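Local coordinates for secreted protein (Streptomyces lividans TK24, PDB 5LXZ) that probably oxidises its substrates at a mononuclear copper-radical centre, as in the galactose oxidase-like enzymes of family AA5, at residues L303-G307 with K576-Q580. The protein carries 1 engineered substitution. Sequence-based numbering, arbitrary orientation.
With EDO (1,2-ethanediol), chain N.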
ATOM      1  N   LEU A 303       0.633 -11.169   8.220  1.00  6.34           N
ATOM      2  CA  LEU A 303       0.662 -12.495   8.811  1.00  6.83           C
ATOM      3  C   LEU A 303       0.933 -12.427  10.300  1.00  7.32           C
ATOM      4  O   LEU A 303       1.965 -11.891  10.746  1.00  6.92           O
ATOM      5  CB  LEU A 303       1.740 -13.335   8.125  1.00  6.89           C
ATOM      6  CG  LEU A 303       1.850 -14.783   8.582  1.00  7.56           C
ATOM      7  CD1 LEU A 303       0.618 -15.590   8.218  1.00  8.45           C
ATOM      8  CD2 LEU A 303       3.074 -15.370   7.870  1.00  8.03           C
ATOM      9  N   MET A 304       0.066 -13.092  11.070  1.00  7.13           N
ATOM     10  CA  MET A 304       0.148 -13.186  12.513  1.00  7.85           C
ATOM     11  C   MET A 304       0.896 -14.473  12.923  1.00  8.11           C
ATOM     12  O   MET A 304       1.012 -15.431  12.142  1.00  8.06           O
ATOM     13  CB  MET A 304      -1.253 -13.240  13.096  1.00  8.39           C
ATOM     14  CG  MET A 304      -2.098 -12.036  12.728  1.00  8.60           C
ATOM     15  SD  MET A 304      -3.867 -12.276  13.086  1.00  8.96           S
ATOM     16  CE  MET A 304      -3.878 -12.923  14.773  1.00 10.00           C
ATOM     17  N   GLN A 305       1.309 -14.517  14.166  1.00  8.77           N
ATOM     18  CA  GLN A 305       2.065 -15.689  14.649  1.00  9.71           C
ATOM     19  C   GLN A 305       1.288 -16.964  14.661  1.00 11.22           C
ATOM     20  O   GLN A 305       1.900 -18.031  14.601  1.00 12.09           O
ATOM     21  CB  GLN A 305       2.628 -15.399  16.033  1.00 11.23           C
ATOM     22  CG  GLN A 305       3.815 -14.490  15.906  1.00 12.61           C
ATOM     23  CD  GLN A 305       4.341 -14.039  17.242  1.00 13.75           C
ATOM     24  OE1 GLN A 305       4.449 -14.821  18.185  1.00 16.78           O
ATOM     25  NE2 GLN A 305       4.623 -12.770  17.353  1.00 14.79           N
ATOM     26  N   ASN A 306      -0.051 -16.890  14.727  1.00  9.56           N
ATOM     27  CA  ASN A 306      -0.868 -18.096  14.609  1.00 10.23           C
ATOM     28  C   ASN A 306      -1.215 -18.504  13.172  1.00  9.86           C
ATOM     29  O   ASN A 306      -2.020 -19.389  12.959  1.00 11.83           O
ATOM     30  CB  ASN A 306      -2.112 -17.967  15.485  1.00 10.66           C
ATOM     31  CG  ASN A 306      -3.082 -16.916  14.991  1.00 11.89           C
ATOM     32  OD1 ASN A 306      -2.856 -16.255  13.962  1.00 10.70           O
ATOM     33  ND2 ASN A 306      -4.143 -16.715  15.753  1.00 12.74           N
ATOM     34  N   GLY A 307      -0.672 -17.787  12.188  1.00  8.62           N
ATOM     35  CA  GLY A 307      -0.901 -18.094  10.790  1.00  7.70           C
ATOM     36  C   GLY A 307      -2.105 -17.453  10.144  1.00  7.08           C
ATOM     37  O   GLY A 307      -2.309 -17.580   8.964  1.00  7.54           O
ATOM     38  N   LYS A 576       8.011 -19.659  11.422  1.00  7.53           N
ATOM     39  CA  LYS A 576       7.897 -19.108  10.087  1.00  7.98           C
ATOM     40  C   LYS A 576       6.792 -18.058   9.949  1.00  8.23           C
ATOM     41  O   LYS A 576       6.818 -17.274   9.022  1.00  8.75           O
ATOM     42  CB  LYS A 576       7.663 -20.283   9.121  1.00  8.60           C
ATOM     43  CG  LYS A 576       7.719 -19.973   7.644  1.00  9.35           C
ATOM     44  CD  LYS A 576       7.648 -21.286   6.813  1.00  9.71           C
ATOM     45  CE  LYS A 576       7.381 -21.033   5.357  1.00 10.91           C
ATOM     46  NZ  LYS A 576       8.530 -20.415   4.684  1.00 11.77           N
ATOM     47  N   ASN A 577       5.846 -18.056  10.861  1.00  8.18           N
ATOM     48  CA  ASN A 577       4.839 -16.999  10.845  1.00  8.67           C
ATOM     49  C   ASN A 577       5.388 -15.689  11.371  1.00  9.54           C
ATOM     50  O   ASN A 577       4.772 -14.659  11.135  1.00 12.04           O
ATOM     51  CB  ASN A 577       3.609 -17.372  11.639  1.00  8.79           C
ATOM     52  CG  ASN A 577       2.855 -18.567  11.080  1.00  9.28           C
ATOM     53  OD1 ASN A 577       2.968 -18.868   9.903  1.00 11.58           O
ATOM     54  ND2 ASN A 577       2.113 -19.261  11.931  1.00 10.27           N
ATOM     55  N   LEU A 578       6.445 -15.714  12.167  1.00  7.96           N
ATOM     56  CA  LEU A 578       7.100 -14.558  12.685  1.00  8.24           C
ATOM     57  C   LEU A 578       8.260 -14.153  11.778  1.00  7.77           C
ATOM     58  O   LEU A 578       8.345 -13.016  11.308  1.00  9.02           O
ATOM     59  CB  LEU A 578       7.618 -14.862  14.108  1.00  8.43           C
ATOM     60  CG  LEU A 578       8.473 -13.773  14.769  1.00  8.98           C
ATOM     61  CD1 LEU A 578       7.697 -12.457  14.926  1.00  9.39           C
ATOM     62  CD2 LEU A 578       9.069 -14.288  16.068  1.00  9.82           C
ATOM     63  N   VAL A 579       9.221 -15.054  11.618  1.00  7.25           N
ATOM     64  CA  VAL A 579      10.402 -14.835  10.814  1.00  7.36           C
ATOM     65  C   VAL A 579      10.125 -15.474   9.464  1.00  7.52           C
ATOM     66  O   VAL A 579      10.465 -16.620   9.224  1.00  7.80           O
ATOM     67  CB  VAL A 579      11.670 -15.420  11.443  1.00  7.56           C
ATOM     68  CG1 VAL A 579      12.860 -14.937  10.674  1.00  7.69           C
ATOM     69  CG2 VAL A 579      11.781 -15.028  12.915  1.00  7.87           C
ATOM     70  N   GLN A 580       9.421 -14.752   8.600  1.00  7.53           N
ATOM     71  CA  GLN A 580       9.121 -15.241   7.239  1.00  8.17           C
ATOM     72  C   GLN A 580      10.471 -15.524   6.543  1.00  7.62           C
ATOM     73  O   GLN A 580      11.432 -14.763   6.724  1.00  8.79           O
ATOM     74  CB  GLN A 580       8.301 -14.172   6.493  1.00  9.58           C
ATOM     75  CG  GLN A 580       6.944 -13.931   7.160  1.00 11.38           C
ATOM     76  CD  GLN A 580       6.250 -12.640   6.713  1.00 14.17           C
ATOM     77  OE1 GLN A 580       6.868 -11.581   6.615  1.00 16.97           O
ATOM     78  NE2 GLN A 580       4.962 -12.738   6.410  1.00 16.78           N
TER
HETATM   79  C1  EDO N 713      -1.775 -19.952   6.873  1.00 18.04           C
HETATM   80  O1  EDO N 713      -1.102 -18.675   6.880  1.00 15.04           O
HETATM   81  C2  EDO N 713      -1.651 -20.690   5.546  1.00 20.89           C
HETATM   82  O2  EDO N 713      -0.292 -20.868   5.191  1.00 19.48           O
HETATM   83  O   HOH W   1       3.796 -12.571  12.640  1.00 10.20           O
HETATM   84  O   HOH W   2       2.308 -11.455   5.292  1.00 14.43           O
HETATM   85  O   HOH W   3       0.178 -21.695  13.101  1.00 36.96           O
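The carboxamide of Asn577 turns one face to Gly307, whose N stands over it, 3.2 Å from Asn577 ND2; both being donors, the two only pack. On this same side Leu303 CD2 lies 4.0 Å from Asn577 OD1. At the nitrogen edge Asn577 ND2 donates a nearly straight hydrogen bond to Gln305 O (2.9 Å, 168°), which lies in the amide plane, yet the nitrogen sits well above the plane of the Gln305 carbonyl. A water takes a weak bond from Asn577 ND2 and gives a weak one to Asn306 O. The amide reaches Gln305 because CG of Asn577 is anti to the carbonyl carbon (chi1 -64°), and Asn577 CB rests 3.3 Å from Met304 O. Met304 O accepts instead from Gly307 N, closing the type I turn. Leu303 CD2 lies 3.6 Å from Gln580 NE2, the two side chains running antiparallel past one another. Gln305 runs alongside Leu578, its NE2 bonded to Gln361 O. Another water donates to Leu303 O and Asn577 O; Arg555 bonds Leu303 O and Leu578 O. The contact joins the hairpin turn between strands 301-303 and 309-311, in a four-stranded blade of the Kelch beta-propeller, to the 567-571/582-590 loop of the C-terminal early-set domain.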